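Local coordinates for periplasmic binding protein/LacI transcriptional regulator (Burkholderia multivorans, PDB 4YLE) that probably binds a small sugar-like solute in the periplasm and delivers it to an ABC transporter, at residues Phe46-Thr49 with Met50-Gly53; Ile82-Val85 with Glu86-Val90; Leu291-Ala295 with Glu296-Gln300. All blocks are in the same frame, centred on the assembly; numbering follows the deposited sequence.

How the interactions relate
All three contacts are local, each made within one run of chain, so none closes a long loop; they follow in series, with none nested or crossed. Interaction 1 comes first, in the opening turns of helix 45-60, which connects strands 34-39 and 66-72. Interaction 2 follows in the last turns of helix 78-90, between strands 66-72 and 95-98. Far along the chain, interaction 3 ends helix 279-295 and turns the chain into the loop before strand 308-314. Each of the three helices connects two strands of the same seven-stranded sheet, and helix 279-295 packs against helix 45-60. Centres of interactions 1 and 2 lie about 21 Å apart.

Interaction 1: Phe46-Thr49 with Met50-Gly53; sequences FFLT and MENG
The F47 ring carries F46 CD2 over the centre of one face, 3.5 Å above its plane, and the selenium of M50, a selenomethionine one turn on, at its edge. M50 SE comes to 3.9 Å from F47 CD1. The line from the ring centre to SE lies 81° off the ring normal, a Met-aromatic contact made beside the ring and not over it. The F46 ring has F47 CD2 in plane at its edge, and M50 CE meets F46 CE2 at 3.7 Å on an oblique approach. Each ring thus touches both the other and the selenomethionine. M50 runs alongside F47 in the same direction, its CG anti to the backbone N (chi1 -177°), and the bend at chi3 (-75°) brings CE round toward F46. Beneath the side chains, four successive helical bonds tie the turns, M50 N to F46 O, E51 N to F47 O, N52 N to L48 O and G53 N to T49 O; the second is short, E51 N to F47 O 2.7 Å. The flank of T49 and N52 is more polar. T49 OG1 bonds to E45 O in the preceding turn and also to a water, 2.9 Å from T49 OG1, which weakly accepts from N52 ND2. The side chain of F46 is about 4 Å from the bound unknown ligand, placing the start of this beta-alpha-beta helix beside the ligand site. The aromatic flank of helix 45-60 faces inward: M39 of strand 34-39 touches F47, M50 and E51, E51 OE2 bonds T69 OG1 of strand 66-72, and A279 and A283 of helix 279-295 pack on M50.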
ATOM      1  N   PHE A  46      -8.900  -1.417  -0.462  1.00 19.11           N
ATOM      2  CA  PHE A  46      -7.968  -0.527  -1.138  1.00 17.53           C
ATOM      3  C   PHE A  46      -7.833  -0.890  -2.619  1.00 17.44           C
ATOM      4  O   PHE A  46      -7.878  -0.027  -3.506  1.00 16.09           O
ATOM      5  CB  PHE A  46      -6.612  -0.594  -0.457  1.00 17.40           C
ATOM      6  CG  PHE A  46      -5.570   0.302  -1.090  1.00 16.21           C
ATOM      7  CD1 PHE A  46      -5.502   1.652  -0.781  1.00 15.66           C
ATOM      8  CD2 PHE A  46      -4.637  -0.223  -1.970  1.00 16.06           C
ATOM      9  CE1 PHE A  46      -4.531   2.467  -1.366  1.00 15.19           C
ATOM     10  CE2 PHE A  46      -3.665   0.564  -2.536  1.00 16.40           C
ATOM     11  CZ  PHE A  46      -3.612   1.920  -2.249  1.00 15.34           C
ATOM     12  N   PHE A  47      -7.656  -2.173  -2.907  1.00 17.98           N
ATOM     13  CA  PHE A  47      -7.481  -2.583  -4.288  1.00 18.03           C
ATOM     14  C   PHE A  47      -8.773  -2.669  -5.040  1.00 19.84           C
ATOM     15  O   PHE A  47      -8.787  -2.465  -6.269  1.00 18.16           O
ATOM     16  CB  PHE A  47      -6.688  -3.885  -4.326  1.00 19.13           C
ATOM     17  CG  PHE A  47      -5.288  -3.680  -3.870  1.00 18.73           C
ATOM     18  CD1 PHE A  47      -4.415  -2.935  -4.645  1.00 17.76           C
ATOM     19  CD2 PHE A  47      -4.867  -4.140  -2.645  1.00 19.52           C
ATOM     20  CE1 PHE A  47      -3.126  -2.689  -4.200  1.00 20.52           C
ATOM     21  CE2 PHE A  47      -3.582  -3.898  -2.197  1.00 19.39           C
ATOM     22  CZ  PHE A  47      -2.723  -3.154  -2.969  1.00 18.52           C
ATOM     23  N   LEU A  48      -9.874  -2.964  -4.346  1.00 20.00           N
ATOM     24  CA  LEU A  48     -11.159  -2.937  -5.026  1.00 21.86           C
ATOM     25  C   LEU A  48     -11.467  -1.511  -5.475  1.00 22.65           C
ATOM     26  O   LEU A  48     -11.930  -1.309  -6.596  1.00 20.52           O
ATOM     27  CB  LEU A  48     -12.252  -3.506  -4.139  1.00 27.75           C
ATOM     28  CG  LEU A  48     -11.921  -4.951  -3.734  1.00 32.69           C
ATOM     29  CD1 LEU A  48     -13.057  -5.467  -2.888  1.00 32.51           C
ATOM     30  CD2 LEU A  48     -11.664  -5.893  -4.936  1.00 30.88           C
ATOM     31  N   THR A  49     -11.131  -0.532  -4.634  1.00 20.93           N
ATOM     32  CA  THR A  49     -11.272   0.887  -4.966  1.00 21.42           C
ATOM     33  C   THR A  49     -10.369   1.270  -6.135  1.00 21.81           C
ATOM     34  O   THR A  49     -10.771   1.975  -7.068  1.00 19.11           O
ATOM     35  CB  THR A  49     -10.941   1.748  -3.738  1.00 20.30           C
ATOM     36  OG1 THR A  49     -11.978   1.571  -2.767  1.00 21.54           O
ATOM     37  CG2 THR A  49     -10.848   3.232  -4.100  1.00 23.41           C
HETATM   38  N   MSE A  50      -9.147   0.772  -6.100  1.00 16.64           N
HETATM   39  CA  MSE A  50      -8.205   0.983  -7.180  1.00 16.61           C
HETATM   40  C   MSE A  50      -8.751   0.417  -8.483  1.00 18.24           C
HETATM   41  O   MSE A  50      -8.736   1.107  -9.506  1.00 18.24           O
HETATM   42  CB  MSE A  50      -6.855   0.325  -6.873  1.00 17.81           C
HETATM   43  CG  MSE A  50      -5.827   0.564  -7.932  1.00 16.46           C
HETATM   44 SE   MSE A  50      -4.152  -0.376  -7.615  1.00 22.25          SE
HETATM   45  CE  MSE A  50      -3.523   0.802  -6.226  1.00 18.71           C
ATOM     46  N   GLU A  51      -9.201  -0.836  -8.441  1.00 18.41           N
ATOM     47  CA  GLU A  51      -9.742  -1.524  -9.619  1.00 17.55           C
ATOM     48  C   GLU A  51     -10.927  -0.779 -10.199  1.00 22.44           C
ATOM     49  O   GLU A  51     -11.002  -0.573 -11.417  1.00 20.66           O
ATOM     50  CB  GLU A  51     -10.138  -2.966  -9.256  1.00 19.94           C
ATOM     51  CG  GLU A  51     -10.464  -3.817 -10.443  1.00 23.71           C
ATOM     52  CD  GLU A  51     -10.901  -5.221 -10.061  1.00 34.68           C
ATOM     53  OE1 GLU A  51     -11.556  -5.370  -9.013  1.00 27.79           O
ATOM     54  OE2 GLU A  51     -10.577  -6.164 -10.810  1.00 43.65           O
ATOM     55  N   ASN A  52     -11.829  -0.327  -9.336  1.00 25.59           N
ATOM     56  CA  ASN A  52     -13.000   0.384  -9.824  1.00 24.89           C
ATOM     57  C   ASN A  52     -12.575   1.653 -10.549  1.00 17.77           C
ATOM     58  O   ASN A  52     -13.098   1.955 -11.621  1.00 23.87           O
ATOM     59  CB  ASN A  52     -13.962   0.716  -8.687  1.00 31.67           C
ATOM     60  CG  ASN A  52     -14.633  -0.514  -8.128  1.00 42.46           C
ATOM     61  OD1 ASN A  52     -14.814  -1.509  -8.836  1.00 36.53           O
ATOM     62  ND2 ASN A  52     -14.993  -0.462  -6.849  1.00 55.44           N
ATOM     63  N   GLY A  53     -11.616   2.372  -9.978  1.00 15.73           N
ATOM     64  CA  GLY A  53     -11.085   3.580 -10.589  1.00 19.60           C
ATOM     65  C   GLY A  53     -10.508   3.348 -11.973  1.00 23.49           C
ATOM     66  O   GLY A  53     -10.766   4.089 -12.919  1.00 18.96           O
TER
HETATM   67  O   HOH W   1     -14.626   0.660  -3.644  1.00 51.17           O

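Interaction 2: Ile82-Val85 with Glu86-Val90; sequences IRIV and EQMIV
I84 and M88, one helical turn apart, are the inward pair of this stretch, and V85 and I89 form a second pair next to them. The selenomethionine M88 has its CB directed back toward the preceding turn; its CG stands beside the backbone N (chi1 -69°), which lays M88 CG against I84 O at 3.3 Å. The side chains themselves meet more loosely, I84 CG2 to M88 CG at 4.4 Å, and the further bends of M88 bring its CE back to 4.1 Å from I84 O. I89 shares the first torsion, so that I89 CG1 rests 3.3 Å from V85 O, but it then runs on extended, I89 CD1 coming within 4.5 Å of V85 CG1. On the more polar side E86 leans its CG on I82 O at 3.3 Å, the chain then running out extended with its carboxylate carbon near I82 CG2. Backbone bonds from E86, Q87, M88 and I89 to the carbonyls four residues earlier run beneath these pairs; their N-H...O angles fall from 168° at E86 to 138° at I89. I84 and M88 lie on strands 34-39 and 66-72, E86 and I89 touch helix 107-115, and V85 reaches both strand 34-39 and that helix. Such a helix, with one flank on parallel strands and another on its neighbour helix, is characteristic of the layered alpha/beta domains of periplasmic binding proteins.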
ATOM      1  N   ILE A  82       3.496 -13.330  -9.235  1.00 36.18           N
ATOM      2  CA  ILE A  82       4.512 -13.561 -10.259  1.00 38.63           C
ATOM      3  C   ILE A  82       3.883 -14.325 -11.411  1.00 39.95           C
ATOM      4  O   ILE A  82       4.153 -14.025 -12.578  1.00 40.63           O
ATOM      5  CB  ILE A  82       5.740 -14.314  -9.691  1.00 41.01           C
ATOM      6  CG1 ILE A  82       6.519 -13.377  -8.761  1.00 39.89           C
ATOM      7  CG2 ILE A  82       6.663 -14.813 -10.818  1.00 43.92           C
ATOM      8  CD1 ILE A  82       7.633 -14.017  -7.967  1.00 42.29           C
ATOM      9  N   ARG A  83       3.027 -15.294 -11.090  1.00 40.62           N
ATOM     10  CA  ARG A  83       2.376 -16.091 -12.119  1.00 42.41           C
ATOM     11  C   ARG A  83       1.499 -15.214 -12.999  1.00 40.81           C
ATOM     12  O   ARG A  83       1.465 -15.382 -14.217  1.00 42.17           O
ATOM     13  CB  ARG A  83       1.557 -17.222 -11.496  1.00 43.45           C
ATOM     14  CG  ARG A  83       2.420 -18.391 -11.023  1.00 51.13           C
ATOM     15  CD  ARG A  83       1.603 -19.656 -10.825  1.00 48.20           C
ATOM     16  NE  ARG A  83       0.508 -19.462  -9.877  1.00 50.79           N
ATOM     17  CZ  ARG A  83       0.606 -19.612  -8.556  1.00 53.75           C
ATOM     18  NH1 ARG A  83       1.756 -19.955  -7.992  1.00 55.50           N
ATOM     19  NH2 ARG A  83      -0.459 -19.405  -7.787  1.00 56.07           N
ATOM     20  N   ILE A  84       0.804 -14.262 -12.380  1.00 37.69           N
ATOM     21  CA  ILE A  84      -0.062 -13.375 -13.125  1.00 36.05           C
ATOM     22  C   ILE A  84       0.754 -12.572 -14.130  1.00 37.70           C
ATOM     23  O   ILE A  84       0.370 -12.456 -15.297  1.00 36.87           O
ATOM     24  CB  ILE A  84      -0.823 -12.461 -12.179  1.00 32.97           C
ATOM     25  CG1 ILE A  84      -1.865 -13.297 -11.438  1.00 33.40           C
ATOM     26  CG2 ILE A  84      -1.520 -11.346 -12.938  1.00 31.25           C
ATOM     27  CD1 ILE A  84      -2.457 -12.644 -10.241  1.00 33.53           C
ATOM     28  N   VAL A  85       1.884 -12.030 -13.692  1.00 35.72           N
ATOM     29  CA  VAL A  85       2.715 -11.235 -14.586  1.00 35.97           C
ATOM     30  C   VAL A  85       3.224 -12.114 -15.739  1.00 39.25           C
ATOM     31  O   VAL A  85       3.173 -11.698 -16.894  1.00 39.62           O
ATOM     32  CB  VAL A  85       3.885 -10.577 -13.844  1.00 35.41           C
ATOM     33  CG1 VAL A  85       4.719  -9.725 -14.798  1.00 37.72           C
ATOM     34  CG2 VAL A  85       3.348  -9.692 -12.694  1.00 32.42           C
ATOM     35  N   GLU A  86       3.671 -13.332 -15.443  1.00 41.51           N
ATOM     36  CA  GLU A  86       4.103 -14.248 -16.511  1.00 44.86           C
ATOM     37  C   GLU A  86       2.980 -14.507 -17.518  1.00 45.39           C
ATOM     38  O   GLU A  86       3.211 -14.526 -18.728  1.00 47.12           O
ATOM     39  CB  GLU A  86       4.618 -15.563 -15.910  1.00 47.28           C
ATOM     40  CG  GLU A  86       5.877 -15.312 -15.094  1.00 47.67           C
ATOM     41  CD  GLU A  86       6.661 -16.559 -14.738  1.00 63.13           C
ATOM     42  OE1 GLU A  86       6.059 -17.530 -14.218  1.00 64.40           O
ATOM     43  OE2 GLU A  86       7.894 -16.544 -14.959  1.00 60.68           O
ATOM     44  N   GLN A  87       1.754 -14.642 -17.018  1.00 47.68           N
ATOM     45  CA  GLN A  87       0.587 -14.860 -17.872  1.00 46.12           C
ATOM     46  C   GLN A  87       0.287 -13.606 -18.708  1.00 46.46           C
ATOM     47  O   GLN A  87      -0.222 -13.695 -19.827  1.00 47.21           O
ATOM     48  CB  GLN A  87      -0.601 -15.261 -16.993  1.00 53.07           C
ATOM     49  CG  GLN A  87      -1.986 -15.205 -17.629  1.00 58.73           C
ATOM     50  CD  GLN A  87      -3.091 -15.219 -16.566  1.00 74.48           C
ATOM     51  OE1 GLN A  87      -2.915 -15.775 -15.472  1.00 80.56           O
ATOM     52  NE2 GLN A  87      -4.223 -14.585 -16.875  1.00 71.60           N
HETATM   53  N   MSE A  88       0.609 -12.435 -18.163  1.00 40.34           N
HETATM   54  CA  MSE A  88       0.457 -11.190 -18.912  1.00 38.94           C
HETATM   55  C   MSE A  88       1.510 -11.105 -20.021  1.00 42.56           C
HETATM   56  O   MSE A  88       1.266 -10.508 -21.067  1.00 41.19           O
HETATM   57  CB  MSE A  88       0.564  -9.970 -17.979  1.00 35.71           C
HETATM   58  CG  MSE A  88      -0.598  -9.822 -17.009  1.00 42.15           C
HETATM   59 SE   MSE A  88      -2.376  -9.780 -17.847  1.00 43.11          SE
HETATM   60  CE  MSE A  88      -2.994 -11.606 -17.469  1.00 47.76           C
ATOM     61  N   ILE A  89       2.680 -11.694 -19.792  1.00 42.67           N
ATOM     62  CA  ILE A  89       3.746 -11.646 -20.797  1.00 44.88           C
ATOM     63  C   ILE A  89       3.394 -12.549 -21.977  1.00 52.79           C
ATOM     64  O   ILE A  89       3.730 -12.229 -23.117  1.00 49.26           O
ATOM     65  CB  ILE A  89       5.130 -12.051 -20.208  1.00 46.23           C
ATOM     66  CG1 ILE A  89       5.552 -11.051 -19.128  1.00 43.64           C
ATOM     67  CG2 ILE A  89       6.196 -12.088 -21.299  1.00 51.33           C
ATOM     68  CD1 ILE A  89       6.838 -11.354 -18.394  1.00 49.93           C
ATOM     69  N   VAL A  90       2.698 -13.658 -21.726  1.00 54.34           N
ATOM     70  CA  VAL A  90       2.328 -14.549 -22.824  1.00 52.22           C
ATOM     71  C   VAL A  90       1.196 -13.940 -23.655  1.00 52.21           C
ATOM     72  O   VAL A  90       1.173 -14.077 -24.877  1.00 53.89           O
ATOM     73  CB  VAL A  90       1.916 -15.966 -22.331  1.00 57.32           C
ATOM     74  CG1 VAL A  90       3.057 -16.626 -21.579  1.00 55.24           C
ATOM     75  CG2 VAL A  90       0.693 -15.913 -21.454  1.00 59.31           C
TER

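Interaction 3: Leu291-Ala295 with Glu296-Gln300; sequences LKAIA and EHRKQ
A293 and R298 meet where the helix ends. R298 N gives a nearly straight bond to A293 O, 3.0 Å long with an N-H...O angle of 171°, and H297 N donates to I294 O at 3.1 Å from above the carbonyl plane, not on a lone pair. Together they form a Schellman motif, with H297 at the C-prime position; its positive phi, 53°, turns the chain out of the helix. A293 O also accepts from E296 N, which arrives on the opposite face of its plane from R298 N and stands well above it. E296 N bonds K292 O as well, so it makes two bent bonds. R298 CB and CG settle over A293, the two CB atoms 4.2 Å apart, and this buried alanine is the close-packed part. The loose part is H297, whose imidazole has I294 O 4.1 Å above one face. On the exposed surface R298 grips E296 OE1 firmly and side-on: NE (2.8 Å) meets it on the anti side, NH2 (2.9 Å) from above the carboxylate plane. A bend at chi2 (-75°) folds the arginine back to it. R298 NH1 forms a salt bridge with E302. L303, in the loop leading to strand 308-314, touches A293 and R298, while the Q300 side chain bonds N138 O and V120 N of strand 119-123, linking the loop after helix 279-295 to the sheet region.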
ATOM      1  N   LEU A 291       0.687   4.564 -21.187  1.00 20.96           N
ATOM      2  CA  LEU A 291       0.117   4.926 -22.476  1.00 21.11           C
ATOM      3  C   LEU A 291       0.889   6.088 -23.128  1.00 22.77           C
ATOM      4  O   LEU A 291       1.030   6.140 -24.338  1.00 24.21           O
ATOM      5  CB  LEU A 291      -1.376   5.290 -22.321  1.00 26.86           C
ATOM      6  CG  LEU A 291      -2.329   4.170 -21.864  1.00 24.50           C
ATOM      7  CD1 LEU A 291      -3.722   4.707 -21.620  1.00 27.23           C
ATOM      8  CD2 LEU A 291      -2.406   3.023 -22.861  1.00 27.48           C
ATOM      9  N   LYS A 292       1.369   7.023 -22.321  1.00 22.84           N
ATOM     10  CA  LYS A 292       2.136   8.144 -22.847  1.00 24.98           C
ATOM     11  C   LYS A 292       3.451   7.640 -23.451  1.00 27.27           C
ATOM     12  O   LYS A 292       3.859   8.050 -24.553  1.00 28.09           O
ATOM     13  CB  LYS A 292       2.362   9.176 -21.736  1.00 24.84           C
ATOM     14  CG  LYS A 292       1.087   9.959 -21.459  1.00 31.03           C
ATOM     15  CD  LYS A 292       1.292  11.082 -20.481  1.00 30.91           C
ATOM     16  CE  LYS A 292       0.021  11.913 -20.351  1.00 51.77           C
ATOM     17  NZ  LYS A 292       0.188  13.030 -19.377  1.00 65.09           N
ATOM     18  N   ALA A 293       4.086   6.701 -22.757  1.00 25.27           N
ATOM     19  CA  ALA A 293       5.310   6.092 -23.256  1.00 26.70           C
ATOM     20  C   ALA A 293       5.015   5.402 -24.573  1.00 28.49           C
ATOM     21  O   ALA A 293       5.741   5.579 -25.548  1.00 29.46           O
ATOM     22  CB  ALA A 293       5.880   5.123 -22.236  1.00 25.73           C
ATOM     23  N   ILE A 294       3.923   4.652 -24.624  1.00 29.41           N
ATOM     24  CA  ILE A 294       3.565   3.913 -25.840  1.00 27.84           C
ATOM     25  C   ILE A 294       3.232   4.865 -26.987  1.00 28.27           C
ATOM     26  O   ILE A 294       3.572   4.594 -28.157  1.00 29.96           O
ATOM     27  CB  ILE A 294       2.372   2.967 -25.582  1.00 28.87           C
ATOM     28  CG1 ILE A 294       2.805   1.818 -24.672  1.00 24.35           C
ATOM     29  CG2 ILE A 294       1.779   2.452 -26.887  1.00 27.13           C
ATOM     30  CD1 ILE A 294       1.663   0.975 -24.129  1.00 35.98           C
ATOM     31  N   ALA A 295       2.570   5.973 -26.662  1.00 30.73           N
ATOM     32  CA  ALA A 295       2.185   6.955 -27.680  1.00 29.57           C
ATOM     33  C   ALA A 295       3.425   7.526 -28.385  1.00 31.96           C
ATOM     34  O   ALA A 295       3.398   7.859 -29.589  1.00 33.87           O
ATOM     35  CB  ALA A 295       1.354   8.090 -27.055  1.00 29.09           C
ATOM     36  N   GLU A 296       4.513   7.634 -27.635  1.00 32.14           N
ATOM     37  CA  GLU A 296       5.712   8.279 -28.134  1.00 34.75           C
ATOM     38  C   GLU A 296       6.766   7.237 -28.517  1.00 36.23           C
ATOM     39  O   GLU A 296       7.903   7.591 -28.830  1.00 40.72           O
ATOM     40  CB  GLU A 296       6.270   9.261 -27.093  1.00 35.95           C
ATOM     41  CG  GLU A 296       5.354  10.487 -26.804  1.00 35.02           C
ATOM     42  CD  GLU A 296       5.966  11.477 -25.828  1.00 44.92           C
ATOM     43  OE1 GLU A 296       7.026  11.165 -25.241  1.00 47.97           O
ATOM     44  OE2 GLU A 296       5.393  12.569 -25.640  1.00 42.11           O
ATOM     45  N   HIS A 297       6.369   5.967 -28.508  1.00 35.65           N
ATOM     46  CA  HIS A 297       7.261   4.852 -28.831  1.00 35.20           C
ATOM     47  C   HIS A 297       8.551   4.870 -28.011  1.00 36.07           C
ATOM     48  O   HIS A 297       9.634   4.556 -28.534  1.00 38.33           O
ATOM     49  CB  HIS A 297       7.594   4.862 -30.327  1.00 37.76           C
ATOM     50  CG  HIS A 297       6.392   4.710 -31.209  1.00 42.53           C
ATOM     51  ND1 HIS A 297       5.826   3.484 -31.487  1.00 48.93           N
ATOM     52  CD2 HIS A 297       5.641   5.630 -31.863  1.00 51.56           C
ATOM     53  CE1 HIS A 297       4.782   3.655 -32.279  1.00 53.16           C
ATOM     54  NE2 HIS A 297       4.646   4.947 -32.520  1.00 57.49           N
ATOM     55  N   ARG A 298       8.438   5.202 -26.729  1.00 34.40           N
ATOM     56  CA  ARG A 298       9.588   5.254 -25.836  1.00 39.05           C
ATOM     57  C   ARG A 298      10.025   3.868 -25.440  1.00 44.09           C
ATOM     58  O   ARG A 298       9.200   2.963 -25.329  1.00 44.64           O
ATOM     59  CB  ARG A 298       9.277   6.023 -24.552  1.00 36.71           C
ATOM     60  CG  ARG A 298       8.795   7.430 -24.750  1.00 37.88           C
ATOM     61  CD  ARG A 298       9.928   8.335 -25.140  1.00 49.70           C
ATOM     62  NE  ARG A 298       9.439   9.669 -25.464  1.00 46.11           N
ATOM     63  CZ  ARG A 298      10.191  10.642 -25.954  1.00 58.58           C
ATOM     64  NH1 ARG A 298      11.480  10.438 -26.187  1.00 65.08           N
ATOM     65  NH2 ARG A 298       9.651  11.820 -26.219  1.00 66.02           N
ATOM     66  N   LYS A 299      11.321   3.726 -25.190  1.00 39.72           N
ATOM     67  CA  LYS A 299      11.874   2.495 -24.644  1.00 42.49           C
ATOM     68  C   LYS A 299      11.859   2.541 -23.128  1.00 44.45           C
ATOM     69  O   LYS A 299      12.018   3.606 -22.532  1.00 38.18           O
ATOM     70  CB  LYS A 299      13.301   2.280 -25.124  1.00 40.30           C
ATOM     71  CG  LYS A 299      13.440   2.252 -26.612  1.00 43.12           C
ATOM     72  CD  LYS A 299      14.897   2.038 -27.004  1.00 49.19           C
ATOM     73  CE  LYS A 299      15.040   1.826 -28.504  1.00 64.67           C
ATOM     74  NZ  LYS A 299      14.218   0.675 -28.963  1.00 60.12           N
ATOM     75  N   GLN A 300      11.686   1.380 -22.507  1.00 34.11           N
ATOM     76  CA  GLN A 300      11.694   1.284 -21.048  1.00 41.78           C
ATOM     77  C   GLN A 300      12.843   2.069 -20.401  1.00 35.52           C
ATOM     78  O   GLN A 300      12.637   2.781 -19.410  1.00 39.89           O
ATOM     79  CB  GLN A 300      11.784  -0.178 -20.633  1.00 32.29           C
ATOM     80  CG  GLN A 300      11.680  -0.395 -19.132  1.00 30.78           C
ATOM     81  CD  GLN A 300      10.255  -0.161 -18.620  1.00 28.51           C
ATOM     82  OE1 GLN A 300       9.281  -0.380 -19.341  1.00 27.67           O
ATOM     83  NE2 GLN A 300      10.139   0.268 -17.378  1.00 32.48           N
TER